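Local coordinates for short chain dehydrogenase (Mycobacterium smegmatis, PDB 3UCX), which probably acts as an oxidoreductase, with the Rossmann-type fold of the short-chain dehydrogenase family and a four-chain assembly, its substrate being unspecified, at residues A[14-19]-A[25-30]; A[30-35]-A[53-58]; A[35-40]-A[84-89]; A[119-124]-A[168-173]. All coordinates share one frame; numbering follows the deposited sequence.

Contact 1. Residues A[14-19]-A[25-30]; sequences VVISGV and TTLARR
Ile16 reaches from its strand to Ala28 and Leu27 on the following helix. From CB, the CG2 branch stays near the strand end, where it lies 3.7 Å from CG2 of Val19, a residue of the same segment. The other branch, CG1, is anti to the carbonyl carbon (chi1 -53°), and an extended chi2 of 174° carries CD1 straight out to the helix. That methyl settles on the helix backbone as much as on side chains: Ile16 CD1 is 3.7 Å from Ala28 CA. Leu27 CG lies a little farther from Ile16 CD1, at 4.2 Å. The small alanine allows the tip to come this near the main chain. Strand 13-17, helix 23-33 and strand 37-42 form the first beta-alpha-beta unit of the Rossmann fold, and the glycine-containing turn between strand and helix is where relatives bind the cofactor diphosphate; no cofactor is present in this structure. Gly18 makes the turn with positive phi, its carbonyl accepting a hydrogen bond from Asn95. Val19 CG1 then lies 4.3 Å from Thr25 N in the first turn of the helix, a looser approach than that of Ile16. The hydroxyl of Thr25 bonds to the carbonyl of Gly20 in the same turn, while Leu27 also packs on Ile239 and Leu240 of helix 232-243.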
loop_
_atom_site.group_PDB
_atom_site.type_symbol
_atom_site.label_atom_id
_atom_site.label_comp_id
_atom_site.label_asym_id
_atom_site.label_seq_id
_atom_site.Cartn_x
_atom_site.Cartn_y
_atom_site.Cartn_z
ATOM N N VAL A 14 -7.096 -30.893 -6.762
ATOM C CA VAL A 14 -6.457 -29.634 -7.098
ATOM C C VAL A 14 -6.343 -29.533 -8.611
ATOM O O VAL A 14 -5.772 -30.413 -9.271
ATOM C CB VAL A 14 -5.048 -29.543 -6.445
ATOM C CG1 VAL A 14 -4.317 -28.284 -6.875
ATOM C CG2 VAL A 14 -5.155 -29.609 -4.918
ATOM N N VAL A 15 -6.897 -28.462 -9.162
ATOM C CA VAL A 15 -6.755 -28.125 -10.560
ATOM C C VAL A 15 -5.613 -27.104 -10.691
ATOM O O VAL A 15 -5.634 -26.063 -10.049
ATOM C CB VAL A 15 -8.073 -27.523 -11.100
ATOM C CG1 VAL A 15 -7.934 -26.991 -12.518
ATOM C CG2 VAL A 15 -9.218 -28.518 -10.982
ATOM N N ILE A 16 -4.624 -27.421 -11.526
ATOM C CA ILE A 16 -3.571 -26.480 -11.854
ATOM C C ILE A 16 -3.667 -26.122 -13.330
ATOM O O ILE A 16 -3.574 -26.991 -14.209
ATOM C CB ILE A 16 -2.156 -27.025 -11.533
ATOM C CG1 ILE A 16 -2.066 -27.503 -10.090
ATOM C CG2 ILE A 16 -1.102 -25.923 -11.770
ATOM C CD1 ILE A 16 -0.763 -28.175 -9.752
ATOM N N SER A 17 -3.907 -24.844 -13.606
ATOM C CA SER A 17 -3.889 -24.347 -14.967
ATOM C C SER A 17 -2.530 -23.674 -15.223
ATOM O O SER A 17 -2.020 -22.944 -14.383
ATOM C CB SER A 17 -5.044 -23.364 -15.212
ATOM O OG SER A 17 -4.800 -22.543 -16.345
ATOM N N GLY A 18 -1.978 -23.898 -16.397
ATOM C CA GLY A 18 -0.715 -23.265 -16.761
ATOM C C GLY A 18 0.457 -24.023 -16.200
ATOM O O GLY A 18 1.360 -23.441 -15.606
ATOM N N VAL A 19 0.446 -25.324 -16.409
ATOM C CA VAL A 19 1.504 -26.206 -15.954
ATOM C C VAL A 19 2.657 -26.155 -16.944
ATOM O O VAL A 19 2.536 -26.624 -18.084
ATOM C CB VAL A 19 0.999 -27.663 -15.811
ATOM C CG1 VAL A 19 2.102 -28.588 -15.310
ATOM C CG2 VAL A 19 -0.202 -27.727 -14.880
ATOM N N THR A 25 5.358 -27.715 -12.571
ATOM C CA THR A 25 5.726 -29.096 -12.356
ATOM C C THR A 25 6.031 -29.334 -10.871
ATOM O O THR A 25 5.558 -30.306 -10.273
ATOM C CB THR A 25 6.921 -29.492 -13.260
ATOM O OG1 THR A 25 6.539 -29.347 -14.642
ATOM C CG2 THR A 25 7.353 -30.935 -13.009
ATOM N N THR A 26 6.806 -28.441 -10.266
ATOM C CA THR A 26 7.080 -28.532 -8.837
ATOM C C THR A 26 5.789 -28.528 -8.018
ATOM O O THR A 26 5.627 -29.318 -7.101
ATOM C CB THR A 26 7.984 -27.383 -8.365
ATOM O OG1 THR A 26 9.273 -27.535 -8.960
ATOM C CG2 THR A 26 8.136 -27.401 -6.835
ATOM N N LEU A 27 4.867 -27.652 -8.376
ATOM C CA LEU A 27 3.593 -27.535 -7.662
ATOM C C LEU A 27 2.759 -28.817 -7.711
ATOM O O LEU A 27 2.263 -29.284 -6.680
ATOM C CB LEU A 27 2.822 -26.325 -8.231
ATOM C CG LEU A 27 1.705 -25.661 -7.439
ATOM C CD1 LEU A 27 2.142 -25.205 -6.051
ATOM C CD2 LEU A 27 1.202 -24.489 -8.273
ATOM N N ALA A 28 2.643 -29.405 -8.894
ATOM C CA ALA A 28 1.888 -30.643 -9.096
ATOM C C ALA A 28 2.475 -31.743 -8.236
ATOM O O ALA A 28 1.753 -32.461 -7.524
ATOM C CB ALA A 28 1.935 -31.048 -10.569
ATOM N N ARG A 29 3.801 -31.868 -8.281
ATOM C CA ARG A 29 4.483 -32.860 -7.485
ATOM C C ARG A 29 4.221 -32.620 -6.022
ATOM O O ARG A 29 3.853 -33.534 -5.300
ATOM C CB ARG A 29 5.999 -32.853 -7.797
ATOM C CG ARG A 29 6.831 -33.823 -6.957
ATOM C CD ARG A 29 8.344 -33.705 -7.181
ATOM N NE ARG A 29 8.900 -32.365 -6.961
ATOM C CZ ARG A 29 9.184 -31.820 -5.772
ATOM N NH1 ARG A 29 8.969 -32.486 -4.642
ATOM N NH2 ARG A 29 9.699 -30.591 -5.711
ATOM N N ARG A 30 4.419 -31.379 -5.560
ATOM C CA ARG A 30 4.240 -31.085 -4.153
ATOM C C ARG A 30 2.796 -31.316 -3.672
ATOM O O ARG A 30 2.604 -31.805 -2.580
ATOM C CB ARG A 30 4.717 -29.664 -3.815
ATOM C CG ARG A 30 6.240 -29.498 -3.908
ATOM C CD ARG A 30 6.963 -30.023 -2.671
ATOM N NE ARG A 30 6.497 -29.367 -1.452
ATOM C CZ ARG A 30 6.776 -28.111 -1.125
ATOM N NH1 ARG A 30 7.561 -27.373 -1.896
ATOM N NH2 ARG A 30 6.278 -27.595 -0.010
#

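Contact 2. Residues A[30-35]-A[53-58]; sequences RCAEQG and KQVTDT
Ala32 points its methyl toward the last turn of helix 45-57 and beyond, where Val55 and Thr58 meet it. The two approaches differ in kind: Ala32 CB lies 3.9 Å from the methyl CG1 of Val55 and 3.4 Å from the hydroxyl oxygen OG1 of Thr58. With only a methyl between them, the backbones draw close, the CA atoms of Ala32 and Val55 being 5.7 Å apart. The threonine is turned back on its own chain. A chi1 of 76° places OG1 between the backbone N and the carbonyl carbon, and from there OG1 donates to Val55 O at 2.7 Å, in the carbonyl plane with a C=O...O angle of 154°. Since Thr58 N also bonds to Val55 O, two donors grip this carbonyl, and the bond from OG1 fixes the hydroxyl's rotation beside Ala32 CB. Thr58 CG2 meets Glu33 CG at 4.2 Å, the side chains crossing at about a right angle; the glutamate carboxylate goes to a salt bridge with Arg29. Just beyond, Gly35, with positive phi, is the C-prime residue of a Schellman motif ending helix 23-33, and the contact packs two consecutive helices of the beta-alpha-beta succession against each other, as in a Rossmann fold.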
loop_
_atom_site.group_PDB
_atom_site.type_symbol
_atom_site.label_atom_id
_atom_site.label_comp_id
_atom_site.label_asym_id
_atom_site.label_seq_id
_atom_site.Cartn_x
_atom_site.Cartn_y
_atom_site.Cartn_z
ATOM N N ARG A 30 4.419 -31.379 -5.560
ATOM C CA ARG A 30 4.240 -31.085 -4.153
ATOM C C ARG A 30 2.796 -31.316 -3.672
ATOM O O ARG A 30 2.604 -31.805 -2.580
ATOM C CB ARG A 30 4.717 -29.664 -3.815
ATOM C CG ARG A 30 6.240 -29.498 -3.908
ATOM C CD ARG A 30 6.963 -30.023 -2.671
ATOM N NE ARG A 30 6.497 -29.367 -1.452
ATOM C CZ ARG A 30 6.776 -28.111 -1.125
ATOM N NH1 ARG A 30 7.561 -27.373 -1.896
ATOM N NH2 ARG A 30 6.278 -27.595 -0.010
ATOM N N CYS A 31 1.795 -30.955 -4.474
ATOM C CA CYS A 31 0.390 -31.175 -4.079
ATOM C C CYS A 31 0.115 -32.658 -3.887
ATOM O O CYS A 31 -0.505 -33.050 -2.901
ATOM C CB CYS A 31 -0.571 -30.600 -5.112
ATOM S SG CYS A 31 -0.645 -28.799 -5.109
ATOM N N ALA A 32 0.624 -33.463 -4.815
ATOM C CA ALA A 32 0.465 -34.924 -4.775
ATOM C C ALA A 32 1.138 -35.518 -3.534
ATOM O O ALA A 32 0.542 -36.317 -2.840
ATOM C CB ALA A 32 0.994 -35.554 -6.056
ATOM N N GLU A 33 2.348 -35.060 -3.221
ATOM C CA GLU A 33 3.056 -35.474 -2.000
ATOM C C GLU A 33 2.266 -35.163 -0.752
ATOM O O GLU A 33 2.367 -35.892 0.221
ATOM C CB GLU A 33 4.411 -34.777 -1.885
ATOM C CG GLU A 33 5.473 -35.288 -2.844
ATOM C CD GLU A 33 6.744 -34.444 -2.845
ATOM O OE1 GLU A 33 6.835 -33.446 -2.092
ATOM O OE2 GLU A 33 7.651 -34.764 -3.634
ATOM N N GLN A 34 1.477 -34.082 -0.786
ATOM C CA GLN A 34 0.611 -33.690 0.321
ATOM C C GLN A 34 -0.786 -34.326 0.278
ATOM O O GLN A 34 -1.678 -33.946 1.050
ATOM C CB GLN A 34 0.515 -32.157 0.373
ATOM C CG GLN A 34 1.848 -31.496 0.673
ATOM C CD GLN A 34 2.389 -31.926 2.007
ATOM O OE1 GLN A 34 1.643 -31.987 2.976
ATOM N NE2 GLN A 34 3.683 -32.282 2.056
ATOM N N GLY A 35 -0.978 -35.291 -0.617
ATOM C CA GLY A 35 -2.170 -36.135 -0.619
ATOM C C GLY A 35 -3.251 -35.765 -1.616
ATOM O O GLY A 35 -4.323 -36.382 -1.609
ATOM N N LYS A 53 3.230 -38.232 -14.600
ATOM C CA LYS A 53 4.079 -39.309 -14.055
ATOM C C LYS A 53 4.645 -38.967 -12.667
ATOM O O LYS A 53 4.605 -39.788 -11.757
ATOM C CB LYS A 53 5.205 -39.679 -15.040
ATOM N N GLN A 54 5.136 -37.745 -12.474
ATOM C CA GLN A 54 5.598 -37.357 -11.140
ATOM C C GLN A 54 4.464 -37.449 -10.125
ATOM O O GLN A 54 4.691 -37.818 -8.964
ATOM C CB GLN A 54 6.204 -35.952 -11.134
ATOM C CG GLN A 54 7.392 -35.843 -12.084
ATOM C CD GLN A 54 8.200 -34.586 -11.895
ATOM O OE1 GLN A 54 8.350 -34.101 -10.776
ATOM N NE2 GLN A 54 8.739 -34.055 -12.992
ATOM N N VAL A 55 3.243 -37.126 -10.558
ATOM C CA VAL A 55 2.089 -37.244 -9.670
ATOM C C VAL A 55 1.762 -38.706 -9.362
ATOM O O VAL A 55 1.599 -39.094 -8.198
ATOM C CB VAL A 55 0.844 -36.514 -10.243
ATOM C CG1 VAL A 55 -0.389 -36.851 -9.415
ATOM C CG2 VAL A 55 1.103 -35.005 -10.280
ATOM N N THR A 56 1.676 -39.527 -10.395
ATOM C CA THR A 56 1.292 -40.918 -10.181
ATOM C C THR A 56 2.397 -41.715 -9.469
ATOM O O THR A 56 2.112 -42.682 -8.773
ATOM C CB THR A 56 0.856 -41.603 -11.485
ATOM O OG1 THR A 56 1.877 -41.448 -12.461
ATOM C CG2 THR A 56 -0.430 -40.967 -12.019
ATOM N N ASP A 57 3.649 -41.289 -9.606
ATOM C CA ASP A 57 4.737 -41.873 -8.807
ATOM C C ASP A 57 4.524 -41.732 -7.295
ATOM O O ASP A 57 4.965 -42.596 -6.535
ATOM C CB ASP A 57 6.082 -41.258 -9.187
ATOM C CG ASP A 57 6.603 -41.764 -10.520
ATOM O OD1 ASP A 57 6.064 -42.767 -11.043
ATOM O OD2 ASP A 57 7.554 -41.147 -11.043
ATOM N N THR A 58 3.846 -40.667 -6.849
ATOM C CA THR A 58 3.518 -40.535 -5.422
ATOM C C THR A 58 2.376 -41.458 -5.016
ATOM O O THR A 58 2.097 -41.600 -3.838
ATOM C CB THR A 58 3.093 -39.098 -5.029
ATOM O OG1 THR A 58 1.758 -38.861 -5.485
ATOM C CG2 THR A 58 4.044 -38.054 -5.609
#

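Contact 3. Residues A[35-40]-A[84-89]; sequences GADLVL and KAYGRV
Tyr86 lays the outer end of its ring against Asp37, Leu38 and Val39, joining the C-terminal end of helix 72-85 to strand 37-42 of the parallel Rossmann sheet. Packing is tight at the far end of the ring. Val39 CG2 comes to the ring edge, 3.6 Å from Tyr86 CE2, and Asp37 CB approaches CE1 obliquely, also at 3.6 Å. Between them the hydroxyl reaches the strand backbone. The Asp37 carboxylate is almost parallel to the ring, its plane only 7° away, yet its charge is directed to Arg60 and Arg61, so the tyrosine borrows the aliphatic part of the aspartate. The CB of Leu38 points away from 84-89, and its side chain packs on Ile16 and Val55; the same residue thus offers its carbonyl to one partner and its isobutyl group to others. Toward the base of the ring the contact gives way to an exposed turn. Ala85 and Gly87, the latter with positive phi, are open to solvent, and Ala85 CB lies 4.2 Å above one face of the ring, offset toward the rim. At the strand, Tyr86 OH donates to Leu38 O over 2.8 Å, with a C=O...O angle of 131° and the hydroxyl 39° out of the carbonyl plane.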
loop_
_atom_site.group_PDB
_atom_site.type_symbol
_atom_site.label_atom_id
_atom_site.label_comp_id
_atom_site.label_asym_id
_atom_site.label_seq_id
_atom_site.Cartn_x
_atom_site.Cartn_y
_atom_site.Cartn_z
ATOM N N GLY A 35 -0.978 -35.291 -0.617
ATOM C CA GLY A 35 -2.170 -36.135 -0.619
ATOM C C GLY A 35 -3.251 -35.765 -1.616
ATOM O O GLY A 35 -4.323 -36.382 -1.609
ATOM N N ALA A 36 -2.993 -34.770 -2.473
ATOM C CA ALA A 36 -3.989 -34.322 -3.460
ATOM C C ALA A 36 -3.966 -35.185 -4.715
ATOM O O ALA A 36 -2.925 -35.737 -5.082
ATOM C CB ALA A 36 -3.769 -32.841 -3.838
ATOM N N ASP A 37 -5.131 -35.321 -5.356
ATOM C CA ASP A 37 -5.201 -35.750 -6.739
ATOM C C ASP A 37 -5.292 -34.529 -7.614
ATOM O O ASP A 37 -5.847 -33.522 -7.197
ATOM C CB ASP A 37 -6.418 -36.634 -6.977
ATOM C CG ASP A 37 -6.306 -37.959 -6.263
ATOM O OD1 ASP A 37 -5.242 -38.606 -6.347
ATOM O OD2 ASP A 37 -7.279 -38.337 -5.594
ATOM N N LEU A 38 -4.778 -34.637 -8.835
ATOM C CA LEU A 38 -4.571 -33.479 -9.687
ATOM C C LEU A 38 -5.390 -33.500 -10.956
ATOM O O LEU A 38 -5.625 -34.550 -11.544
ATOM C CB LEU A 38 -3.092 -33.391 -10.098
ATOM C CG LEU A 38 -2.085 -32.767 -9.130
ATOM C CD1 LEU A 38 -2.264 -31.257 -9.072
ATOM C CD2 LEU A 38 -2.163 -33.389 -7.750
ATOM N N VAL A 39 -5.759 -32.303 -11.389
ATOM C CA VAL A 39 -6.124 -32.011 -12.764
ATOM C C VAL A 39 -5.060 -31.078 -13.307
ATOM O O VAL A 39 -4.795 -30.026 -12.715
ATOM C CB VAL A 39 -7.503 -31.314 -12.864
ATOM C CG1 VAL A 39 -7.806 -30.959 -14.307
ATOM C CG2 VAL A 39 -8.580 -32.212 -12.253
ATOM N N LEU A 40 -4.439 -31.472 -14.409
ATOM C CA LEU A 40 -3.411 -30.668 -15.053
ATOM C C LEU A 40 -3.922 -30.129 -16.386
ATOM O O LEU A 40 -4.336 -30.892 -17.280
ATOM C CB LEU A 40 -2.136 -31.511 -15.252
ATOM C CG LEU A 40 -1.597 -32.228 -14.012
ATOM C CD1 LEU A 40 -0.468 -33.203 -14.359
ATOM C CD2 LEU A 40 -1.176 -31.250 -12.918
ATOM N N LYS A 84 -16.437 -35.432 -14.341
ATOM C CA LYS A 84 -16.597 -36.841 -14.722
ATOM C C LYS A 84 -15.550 -37.733 -14.006
ATOM O O LYS A 84 -15.872 -38.794 -13.488
ATOM C CB LYS A 84 -16.506 -36.966 -16.255
ATOM C CG LYS A 84 -16.626 -38.378 -16.783
ATOM C CD LYS A 84 -16.324 -38.467 -18.276
ATOM C CE LYS A 84 -16.222 -39.929 -18.692
ATOM N NZ LYS A 84 -15.706 -40.134 -20.081
ATOM N N ALA A 85 -14.302 -37.284 -13.944
ATOM C CA ALA A 85 -13.228 -38.086 -13.335
ATOM C C ALA A 85 -13.266 -38.083 -11.811
ATOM O O ALA A 85 -13.057 -39.116 -11.193
ATOM C CB ALA A 85 -11.860 -37.587 -13.793
ATOM N N TYR A 86 -13.465 -36.912 -11.198
ATOM C CA TYR A 86 -13.312 -36.797 -9.750
ATOM C C TYR A 86 -14.599 -36.447 -9.006
ATOM O O TYR A 86 -14.728 -36.750 -7.827
ATOM C CB TYR A 86 -12.265 -35.746 -9.418
ATOM C CG TYR A 86 -10.840 -36.082 -9.783
ATOM C CD1 TYR A 86 -10.189 -37.174 -9.212
ATOM C CD2 TYR A 86 -10.109 -35.268 -10.651
ATOM C CE1 TYR A 86 -8.864 -37.455 -9.517
ATOM C CE2 TYR A 86 -8.787 -35.555 -10.968
ATOM C CZ TYR A 86 -8.172 -36.649 -10.393
ATOM O OH TYR A 86 -6.843 -36.922 -10.662
ATOM N N GLY A 87 -15.516 -35.762 -9.672
ATOM C CA GLY A 87 -16.788 -35.354 -9.055
ATOM C C GLY A 87 -16.690 -34.222 -8.050
ATOM O O GLY A 87 -17.685 -33.891 -7.405
ATOM N N ARG A 88 -15.498 -33.624 -7.911
ATOM C CA ARG A 88 -15.288 -32.516 -6.998
ATOM C C ARG A 88 -14.007 -31.762 -7.322
ATOM O O ARG A 88 -13.103 -32.307 -7.944
ATOM C CB ARG A 88 -15.174 -33.009 -5.563
ATOM C CG ARG A 88 -13.935 -33.853 -5.260
ATOM C CD ARG A 88 -14.124 -34.543 -3.920
ATOM N NE ARG A 88 -14.607 -33.513 -2.999
ATOM C CZ ARG A 88 -13.881 -32.898 -2.078
ATOM N NH1 ARG A 88 -12.621 -33.274 -1.852
ATOM N NH2 ARG A 88 -14.449 -31.932 -1.337
ATOM N N VAL A 89 -13.944 -30.525 -6.843
ATOM C CA VAL A 89 -12.729 -29.689 -6.900
ATOM C C VAL A 89 -12.643 -28.906 -5.599
ATOM O O VAL A 89 -13.586 -28.205 -5.224
ATOM C CB VAL A 89 -12.757 -28.697 -8.082
ATOM C CG1 VAL A 89 -11.543 -27.757 -8.039
ATOM C CG2 VAL A 89 -12.807 -29.433 -9.408
#

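Contact 4. Residues A[119-124]-A[168-173]; sequences LTVFGA and LAMSQT
Val121 and Met170 are the nearest pair between segments 119-124 and 168-173 of helices 110-130 and 158-179, their CA atoms 7.8 Å apart, at a place where the first helix widens into a pi-type turn over residues 119-123. Met170 spans most of that gap. Its chain leaves fully extended, CG anti to the backbone N (chi1 -174°) and chi2 likewise extended, and then bends at chi3 (78°) so that the terminal methyl swings across the opposing helix, beside the Val121 carbonyl. The sulfur is caught at the bend: Met170 SD lies 3.8 Å from the methyl CG1 of Val121 and equally far from Val121 O. The methyl beyond it rests beside the same carbonyl, Met170 CE being 3.6 Å from Val121 O, and reaches on to Ala124 CB at 4.3 Å. Both helices also meet the third subunit, as in related dehydrogenases that associate through these two helices: Val121 packs on Met162 of that subunit, and the ring of Phe122 meets Phe110 of that subunit with planes at about 75°. Between the two segments, the chemistry is that of a thioether and methyl groups against methyls and a carbonyl oxygen, which implies cohesion by close, non-directional packing in a buried layer.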
loop_
_atom_site.group_PDB
_atom_site.type_symbol
_atom_site.label_atom_id
_atom_site.label_comp_id
_atom_site.label_asym_id
_atom_site.label_seq_id
_atom_site.Cartn_x
_atom_site.Cartn_y
_atom_site.Cartn_z
ATOM N N LEU A 119 -4.922 -13.936 -21.556
ATOM C CA LEU A 119 -4.444 -15.138 -20.921
ATOM C C LEU A 119 -4.402 -14.984 -19.397
ATOM O O LEU A 119 -4.989 -15.776 -18.677
ATOM C CB LEU A 119 -3.060 -15.504 -21.453
ATOM C CG LEU A 119 -2.508 -16.848 -20.963
ATOM C CD1 LEU A 119 -3.491 -17.977 -21.249
ATOM C CD2 LEU A 119 -1.142 -17.112 -21.604
ATOM N N THR A 120 -3.728 -13.940 -18.931
ATOM C CA THR A 120 -3.439 -13.731 -17.511
ATOM C C THR A 120 -4.678 -13.346 -16.681
ATOM O O THR A 120 -4.809 -13.738 -15.510
ATOM C CB THR A 120 -2.381 -12.628 -17.368
ATOM O OG1 THR A 120 -1.150 -13.113 -17.909
ATOM C CG2 THR A 120 -2.174 -12.180 -15.900
ATOM N N VAL A 121 -5.562 -12.571 -17.280
ATOM C CA VAL A 121 -6.722 -12.057 -16.557
ATOM C C VAL A 121 -7.979 -12.856 -16.938
ATOM O O VAL A 121 -8.589 -13.533 -16.095
ATOM C CB VAL A 121 -6.937 -10.558 -16.811
ATOM C CG1 VAL A 121 -8.129 -10.055 -16.003
ATOM C CG2 VAL A 121 -5.670 -9.751 -16.475
ATOM N N PHE A 122 -8.377 -12.771 -18.193
ATOM C CA PHE A 122 -9.644 -13.386 -18.597
ATOM C C PHE A 122 -9.614 -14.893 -18.564
ATOM O O PHE A 122 -10.617 -15.521 -18.224
ATOM C CB PHE A 122 -10.137 -12.845 -19.933
ATOM C CG PHE A 122 -10.415 -11.366 -19.914
ATOM C CD1 PHE A 122 -11.105 -10.776 -18.866
ATOM C CD2 PHE A 122 -9.979 -10.551 -20.944
ATOM C CE1 PHE A 122 -11.341 -9.396 -18.845
ATOM C CE2 PHE A 122 -10.224 -9.182 -20.940
ATOM C CZ PHE A 122 -10.906 -8.596 -19.897
ATOM N N GLY A 123 -8.459 -15.477 -18.892
ATOM C CA GLY A 123 -8.262 -16.917 -18.757
ATOM C C GLY A 123 -8.448 -17.412 -17.333
ATOM O O GLY A 123 -9.171 -18.392 -17.096
ATOM N N ALA A 124 -7.802 -16.741 -16.389
ATOM C CA ALA A 124 -7.943 -17.069 -14.980
ATOM C C ALA A 124 -9.396 -16.902 -14.540
ATOM O O ALA A 124 -9.927 -17.764 -13.817
ATOM C CB ALA A 124 -7.009 -16.199 -14.104
ATOM N N LEU A 168 -4.505 -8.954 -10.067
ATOM C CA LEU A 168 -4.523 -8.758 -8.610
ATOM C C LEU A 168 -5.822 -8.072 -8.172
ATOM O O LEU A 168 -6.500 -8.507 -7.218
ATOM C CB LEU A 168 -3.295 -7.968 -8.147
ATOM C CG LEU A 168 -3.161 -7.723 -6.637
ATOM C CD1 LEU A 168 -3.195 -9.040 -5.851
ATOM C CD2 LEU A 168 -1.927 -6.859 -6.321
ATOM N N ALA A 169 -6.192 -7.034 -8.909
ATOM C CA ALA A 169 -7.418 -6.297 -8.631
ATOM C C ALA A 169 -8.637 -7.254 -8.747
ATOM O O ALA A 169 -9.472 -7.330 -7.851
ATOM C CB ALA A 169 -7.558 -5.125 -9.587
ATOM N N MET A 170 -8.688 -8.013 -9.834
ATOM C CA MET A 170 -9.744 -8.998 -10.042
ATOM C C MET A 170 -9.787 -10.040 -8.920
ATOM O O MET A 170 -10.889 -10.440 -8.459
ATOM C CB MET A 170 -9.539 -9.701 -11.375
ATOM C CG MET A 170 -10.659 -10.654 -11.755
ATOM S SD MET A 170 -10.235 -11.562 -13.238
ATOM C CE MET A 170 -9.106 -12.799 -12.620
ATOM N N SER A 171 -8.604 -10.503 -8.499
ATOM C CA SER A 171 -8.510 -11.495 -7.443
ATOM C C SER A 171 -9.090 -10.977 -6.136
ATOM O O SER A 171 -9.725 -11.718 -5.364
ATOM C CB SER A 171 -7.047 -11.915 -7.244
ATOM O OG SER A 171 -6.502 -12.479 -8.448
ATOM N N GLN A 172 -8.841 -9.709 -5.872
ATOM C CA GLN A 172 -9.335 -9.064 -4.680
ATOM C C GLN A 172 -10.871 -8.929 -4.689
ATOM O O GLN A 172 -11.538 -9.296 -3.720
ATOM C CB GLN A 172 -8.656 -7.706 -4.513
ATOM C CG GLN A 172 -7.180 -7.841 -4.091
ATOM C CD GLN A 172 -6.448 -6.530 -4.072
ATOM O OE1 GLN A 172 -6.884 -5.562 -4.700
ATOM N NE2 GLN A 172 -5.306 -6.474 -3.340
ATOM N N THR A 173 -11.428 -8.431 -5.785
ATOM C CA THR A 173 -12.887 -8.368 -5.931
ATOM C C THR A 173 -13.521 -9.780 -5.829
ATOM O O THR A 173 -14.586 -9.955 -5.204
ATOM C CB THR A 173 -13.277 -7.738 -7.276
ATOM O OG1 THR A 173 -12.703 -6.414 -7.375
ATOM C CG2 THR A 173 -14.837 -7.643 -7.414
#

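Read from the N terminus, contact 1 closes the shortest loop, the five-residue turn between strand 13-17 and helix 23-33. Contact 2 shares Arg30 with it and follows in series, closing the excursion through strand 37-42 to bring the ends of helices 23-33 and 45-57 together. Contact 3 shares Gly35 with contact 2, continues into strand 37-42 within that loop, and ends at 84-89 beyond it, so the two cross; strand 37-42 also joins strand 13-17 of contact 1 by backbone bonding. Contact 4 stands apart in series, tying helix 110-130 to helix 158-179, its centre 28 Å from that of contact 2 and across the chain's middle. None of the four nests within another.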